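Local coordinates for protein succinyl-CoA ligase (ADP-forming) subunit alpha (Methanosaeta concilii, PDB 6HXI) that binds coenzyme A and joins a CoA-ligase region of the succinyl-CoA ligase type to a region related to the C-terminal domain of citrate synthase, at residues Gly180-Asn183 / Glu184-Ile188; Gly309-Val312 / Arg313-Tyr316; Ile563-Val566 / Val567-Tyr571. One frame throughout, in Å; residues are numbered along the deposited sequence. Where two conformers were deposited one is given.

Contact 1 (Gly180-Asn183 / Glu184-Ile188)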
# COMPACT_ATOMS: atom_id res chain seq x y z
N GLY B 180 37.31 25.11 32.19
CA GLY B 180 38.03 23.85 32.40
C GLY B 180 38.81 23.84 33.71
O GLY B 180 38.88 22.82 34.41
N MET B 181 39.38 25.01 34.07
CA MET B 181 40.12 25.18 35.31
C MET B 181 39.20 25.22 36.50
O MET B 181 39.64 24.89 37.59
CB MET B 181 41.05 26.38 35.25
CG MET B 181 42.24 26.16 34.32
SD MET B 181 43.05 24.54 34.43
CE MET B 181 43.55 24.51 36.09
N LEU B 182 37.90 25.55 36.29
CA LEU B 182 36.87 25.51 37.34
C LEU B 182 36.68 24.03 37.76
O LEU B 182 36.56 23.74 38.94
CB LEU B 182 35.53 26.12 36.83
CG LEU B 182 34.27 26.00 37.71
CD1 LEU B 182 34.25 27.03 38.80
CD2 LEU B 182 33.02 26.17 36.87
N ASN B 183 36.75 23.12 36.79
CA ASN B 183 36.59 21.69 37.06
C ASN B 183 37.82 21.11 37.72
O ASN B 183 37.69 20.29 38.63
CB ASN B 183 36.17 20.91 35.82
CG ASN B 183 35.56 19.57 36.14
OD1 ASN B 183 35.10 19.32 37.26
ND2 ASN B 183 35.53 18.68 35.15
N GLU B 184 39.01 21.53 37.29
CA GLU B 184 40.27 21.13 37.92
C GLU B 184 40.29 21.68 39.37
O GLU B 184 40.66 20.96 40.29
CB GLU B 184 41.49 21.64 37.12
CG GLU B 184 42.80 20.95 37.48
CD GLU B 184 42.85 19.46 37.18
OE1 GLU B 184 43.33 18.69 38.04
OE2 GLU B 184 42.38 19.05 36.09
N ALA B 185 39.83 22.94 39.56
CA ALA B 185 39.76 23.58 40.89
C ALA B 185 38.82 22.82 41.82
O ALA B 185 39.16 22.65 42.97
CB ALA B 185 39.33 25.03 40.77
N PHE B 186 37.68 22.33 41.32
CA PHE B 186 36.74 21.51 42.11
C PHE B 186 37.46 20.27 42.69
O PHE B 186 37.31 19.97 43.88
CB PHE B 186 35.51 21.12 41.27
CG PHE B 186 34.51 22.24 41.02
CD1 PHE B 186 34.56 23.43 41.77
CD2 PHE B 186 33.53 22.11 40.06
CE1 PHE B 186 33.65 24.46 41.53
CE2 PHE B 186 32.61 23.15 39.83
CZ PHE B 186 32.67 24.30 40.59
N ASN B 187 38.31 19.63 41.86
CA ASN B 187 39.12 18.48 42.23
C ASN B 187 40.19 18.87 43.26
O ASN B 187 40.33 18.18 44.27
CB ASN B 187 39.76 17.84 41.00
CG ASN B 187 40.75 16.73 41.29
OD1 ASN B 187 41.96 16.90 41.14
ND2 ASN B 187 40.26 15.58 41.71
N ILE B 188 40.94 19.97 43.00
CA ILE B 188 41.99 20.49 43.88
C ILE B 188 41.40 20.74 45.28
O ILE B 188 41.89 20.16 46.25
CB ILE B 188 42.64 21.79 43.28
CG1 ILE B 188 43.37 21.55 41.91
CG2 ILE B 188 43.56 22.49 44.28
CD1 ILE B 188 44.65 20.75 41.90

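Contact 2 (Gly309-Val312 / Arg313-Tyr316)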
# COMPACT_ATOMS: atom_id res chain seq x y z
N GLY B 309 46.40 24.15 45.77
CA GLY B 309 45.75 23.25 46.72
C GLY B 309 46.38 23.29 48.09
O GLY B 309 45.67 23.26 49.10
N GLU B 310 47.71 23.41 48.14
CA GLU B 310 48.40 23.49 49.43
C GLU B 310 47.97 24.76 50.20
O GLU B 310 47.66 24.66 51.39
CB GLU B 310 49.92 23.35 49.27
CG GLU B 310 50.70 23.40 50.58
CD GLU B 310 50.15 22.65 51.79
OE1 GLU B 310 50.22 23.21 52.91
OE2 GLU B 310 49.66 21.50 51.63
N MET B 311 47.86 25.91 49.50
CA MET B 311 47.39 27.17 50.10
C MET B 311 45.93 26.99 50.59
O MET B 311 45.59 27.43 51.69
CB MET B 311 47.52 28.32 49.09
CG MET B 311 47.37 29.69 49.71
SD MET B 311 48.47 30.04 51.11
CE MET B 311 50.08 30.02 50.30
N VAL B 312 45.10 26.27 49.80
CA VAL B 312 43.72 25.93 50.17
C VAL B 312 43.74 25.11 51.49
O VAL B 312 43.02 25.45 52.42
CB VAL B 312 42.96 25.22 49.00
CG1 VAL B 312 41.69 24.52 49.49
CG2 VAL B 312 42.63 26.19 47.89
N ARG B 313 44.61 24.08 51.55
CA ARG B 313 44.81 23.19 52.71
C ARG B 313 45.21 23.98 53.95
O ARG B 313 44.68 23.71 55.03
CB ARG B 313 45.86 22.11 52.40
CG ARG B 313 45.96 20.99 53.42
CD ARG B 313 46.64 19.79 52.80
NE ARG B 313 46.68 18.63 53.69
CZ ARG B 313 46.56 17.37 53.29
NH1 ARG B 313 46.36 17.08 52.01
NH2 ARG B 313 46.62 16.38 54.18
N GLN B 314 46.10 24.97 53.78
CA GLN B 314 46.61 25.83 54.84
C GLN B 314 45.51 26.71 55.43
O GLN B 314 45.41 26.81 56.65
CB GLN B 314 47.77 26.68 54.33
CG GLN B 314 49.13 26.04 54.51
CD GLN B 314 50.22 26.85 53.85
OE1 GLN B 314 50.72 26.48 52.79
NE2 GLN B 314 50.56 27.99 54.44
N VAL B 315 44.70 27.34 54.56
CA VAL B 315 43.61 28.23 54.96
C VAL B 315 42.45 27.44 55.60
O VAL B 315 41.88 27.91 56.59
CB VAL B 315 43.16 29.15 53.80
CG1 VAL B 315 41.95 29.98 54.20
CG2 VAL B 315 44.30 30.07 53.36
N TYR B 316 42.11 26.25 55.04
CA TYR B 316 41.07 25.39 55.59
C TYR B 316 41.47 24.92 57.00
O TYR B 316 40.68 25.06 57.93
CB TYR B 316 40.76 24.20 54.63
CG TYR B 316 39.81 23.16 55.21
CD1 TYR B 316 38.43 23.37 55.23
CD2 TYR B 316 40.29 21.96 55.73
CE1 TYR B 316 37.56 22.44 55.79
CE2 TYR B 316 39.44 21.02 56.30
CZ TYR B 316 38.07 21.26 56.33
OH TYR B 316 37.22 20.33 56.88

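Contact 3 (Ile563-Val566 / Val567-Tyr571)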
# COMPACT_ATOMS: atom_id res chain seq x y z
N ILE B 563 18.94 -20.46 -9.67
CA ILE B 563 18.00 -20.02 -10.70
C ILE B 563 16.56 -20.33 -10.23
O ILE B 563 15.70 -19.44 -10.28
CB ILE B 563 18.38 -20.62 -12.08
CG1 ILE B 563 19.73 -20.00 -12.54
CG2 ILE B 563 17.29 -20.36 -13.11
CD1 ILE B 563 20.42 -20.67 -13.62
N ASP B 564 16.34 -21.54 -9.68
CA ASP B 564 15.00 -21.91 -9.18
C ASP B 564 14.55 -20.98 -8.05
O ASP B 564 13.38 -20.55 -8.01
CB ASP B 564 14.97 -23.39 -8.75
CG ASP B 564 14.65 -24.38 -9.87
OD1 ASP B 564 13.99 -23.98 -10.87
OD2 ASP B 564 15.05 -25.57 -9.74
N GLU B 565 15.51 -20.59 -7.18
CA GLU B 565 15.28 -19.65 -6.07
C GLU B 565 14.87 -18.28 -6.63
O GLU B 565 13.91 -17.70 -6.16
CB GLU B 565 16.55 -19.58 -5.19
CG GLU B 565 16.53 -18.51 -4.10
CD GLU B 565 17.78 -18.39 -3.24
OE1 GLU B 565 18.91 -18.51 -3.76
OE2 GLU B 565 17.61 -18.15 -2.02
N VAL B 566 15.57 -17.79 -7.67
CA VAL B 566 15.25 -16.52 -8.31
C VAL B 566 13.78 -16.51 -8.79
O VAL B 566 13.07 -15.54 -8.55
CB VAL B 566 16.27 -16.14 -9.40
CG1 VAL B 566 15.73 -15.02 -10.31
CG2 VAL B 566 17.62 -15.74 -8.77
N VAL B 567 13.33 -17.59 -9.41
CA VAL B 567 11.95 -17.72 -9.92
C VAL B 567 10.96 -17.76 -8.74
O VAL B 567 9.97 -17.03 -8.74
CB VAL B 567 11.78 -18.94 -10.86
CG1 VAL B 567 10.34 -19.06 -11.35
CG2 VAL B 567 12.75 -18.89 -12.04
N ARG B 568 11.25 -18.62 -7.74
CA ARG B 568 10.48 -18.84 -6.52
C ARG B 568 10.29 -17.54 -5.68
O ARG B 568 9.18 -17.30 -5.21
CB ARG B 568 11.17 -19.93 -5.67
CG ARG B 568 10.41 -20.36 -4.40
CD ARG B 568 11.11 -21.51 -3.69
NE ARG B 568 12.40 -21.12 -3.10
CZ ARG B 568 13.59 -21.54 -3.54
NH1 ARG B 568 13.67 -22.38 -4.57
NH2 ARG B 568 14.70 -21.13 -2.94
N LEU B 569 11.36 -16.74 -5.50
CA LEU B 569 11.31 -15.53 -4.66
C LEU B 569 10.64 -14.31 -5.32
O LEU B 569 10.32 -13.34 -4.63
CB LEU B 569 12.68 -15.15 -4.08
CG LEU B 569 13.34 -16.18 -3.14
CD1 LEU B 569 14.53 -15.55 -2.41
CD2 LEU B 569 12.35 -16.73 -2.10
N GLY B 570 10.38 -14.38 -6.62
CA GLY B 570 9.64 -13.33 -7.32
C GLY B 570 10.44 -12.12 -7.70
O GLY B 570 9.89 -11.02 -7.79
N TYR B 571 11.75 -12.31 -8.00
CA TYR B 571 12.65 -11.26 -8.49
C TYR B 571 12.04 -10.62 -9.72
O TYR B 571 12.08 -9.40 -9.88
CB TYR B 571 13.97 -11.90 -8.90
CG TYR B 571 14.91 -12.25 -7.77
CD1 TYR B 571 14.64 -13.31 -6.91
CD2 TYR B 571 16.13 -11.60 -7.63
CE1 TYR B 571 15.56 -13.71 -5.93
CE2 TYR B 571 17.05 -11.99 -6.66
CZ TYR B 571 16.75 -13.03 -5.79
OH TYR B 571 17.64 -13.42 -4.83

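Contact 1 (Gly180-Asn183 / Glu184-Ile188)
Leu182 and Phe186 meet one turn apart in a local, buried contact on helix 179-192, the connecting helix between strands 172-176 and 196-201. The leucine comes at the far end of the ring: Leu182 CD1 lies 3.6 Å from Phe186 CZ, while Leu182 O sits above one ring face, 3.3 Å from Phe186 CG and displaced toward the rim. Phe186 reaches this place because CG stands anti to its own carbonyl carbon (chi1 -74°), which folds the ring back along the preceding turn. Backbone bonds hold the spacing, with Phe186 N donating to Leu182 O at 3.0 Å and Ala185 N to Met181 O at 2.8 Å. Leu182 packs on Phe174 of strand 172-176 and Phe186 on Ile196 of strand 196-201. Another side of the helix faces the citrate lyase chain. Here the bent Met181 lies alongside Glu184, Met181 CE 3.7 Å from Glu184 CB, and the Glu184 carboxylate makes a salt bridge to Arg376 of that chain. Asn183 takes a hydrogen bond from Asn160 and gives one to Ile342 O of the citrate lyase chain. Gly180 N is hydrogen-bonded to a citrate anion, probably from the crystallisation liquor, whose charge the amino end of the helix would probably favour. The helix is the connection of a beta-alpha-beta crossover, and its first turn borders the coenzyme A pocket.

Contact 2 (Gly309-Val312 / Arg313-Tyr316)
Glu310 and Gln314, neighbours one turn apart on alpha-helix 308-322, bring a carboxylate oxygen against an aliphatic carbon: Glu310 OE1 lies 3.4 Å from Gln314 CG, and the two side chains run nearly at right angles. The other oxygen turns to Arg313, where Glu310 OE2 lies 3.7 Å from Arg313 CD. This is a contact with the arginine's aliphatic part: Glu310 OE2 remains 4.6 Å from Arg313 NE, and any attraction between the charges would probably act at longer range, beyond a salt bridge. The divergence follows from chain shape, for Glu310 bends at chi2 (42°) while Arg313 runs extended from CG to NE. Both lie on the exposed side and touch a crystal neighbour, which may have influenced their pose. The buried side is apolar and fixes the helix on the alpha/beta domain: Val312, Val315 and Tyr316 pack on Met227 of strand 227-233, Met311 and Val315 reach Val256 of strand 255-260, and Val312 touches Asn192 at the end of helix 179-192. Beneath both sides runs the i to i+4 backbone bonding, including Arg313 N to Gly309 O at 2.8 Å. A further bond runs from Tyr316 N to Val312 O over 2.9 Å, N-H...O angle 163°.

Contact 3 (Ile563-Val566 / Val567-Tyr571)
Val566 and Tyr571 pack at about a right angle, the valine lying over the phenol ring. Val566 CG2 stands 4.1 Å from the centroid of the Tyr571 ring, 11° off its normal, a CH-pi contact, and Val566 CG1 meets Tyr571 CG at 3.8 Å. Both methyls can share the ring because CG1 is anti to the backbone N (chi1 165°) and CG2 anti to the carbonyl carbon. Tyr571 CB points toward the preceding turn, and CG, anti to its carbonyl carbon (chi1 -78°) and beside the backbone N, brings the ring back across the helix end. Gly570, with positive phi, closes helix 560-569 in a Schellman motif and at once serves as N-cap of helix 571-594. Beyond the valine, the ring meets Phe393, and Tyr571 OH is hydrogen-bonded to Arg593 of the second subunit, placing this junction of the citrate synthase-like region at a subunit interface. Glu565 extends beyond CG and crosses Leu569, Glu565 CG lying 4.0 Å from Leu569 CD1. Arg568, modelled in two conformers, bends at chi3 in the one described and lays a guanidinium face over Glu565 CA, an arrangement only tentative. Asp564 makes a salt bridge with Lys462 on helix 453-466.

Contacts 1 and 2 are neighbours in the same alpha/beta region, their centres 15 Å apart, and they touch directly where Ile188 CG2 packs on Gly309 CA at 3.4 Å. Of the two, contact 1 lies nearer the ligand, Gly180 coming within about 6 Å of coenzyme A, next to the pocket residue Gly179. Contact 3 belongs to the citrate synthase-like region on the opposite side of the chain's centre from both; its nearest atoms are about 54 Å from contact 1 and about 69 Å from contact 2. Contacts 1 and 3 both border other chains, the citrate lyase chain and the second subunit, another copy of this protein, respectively.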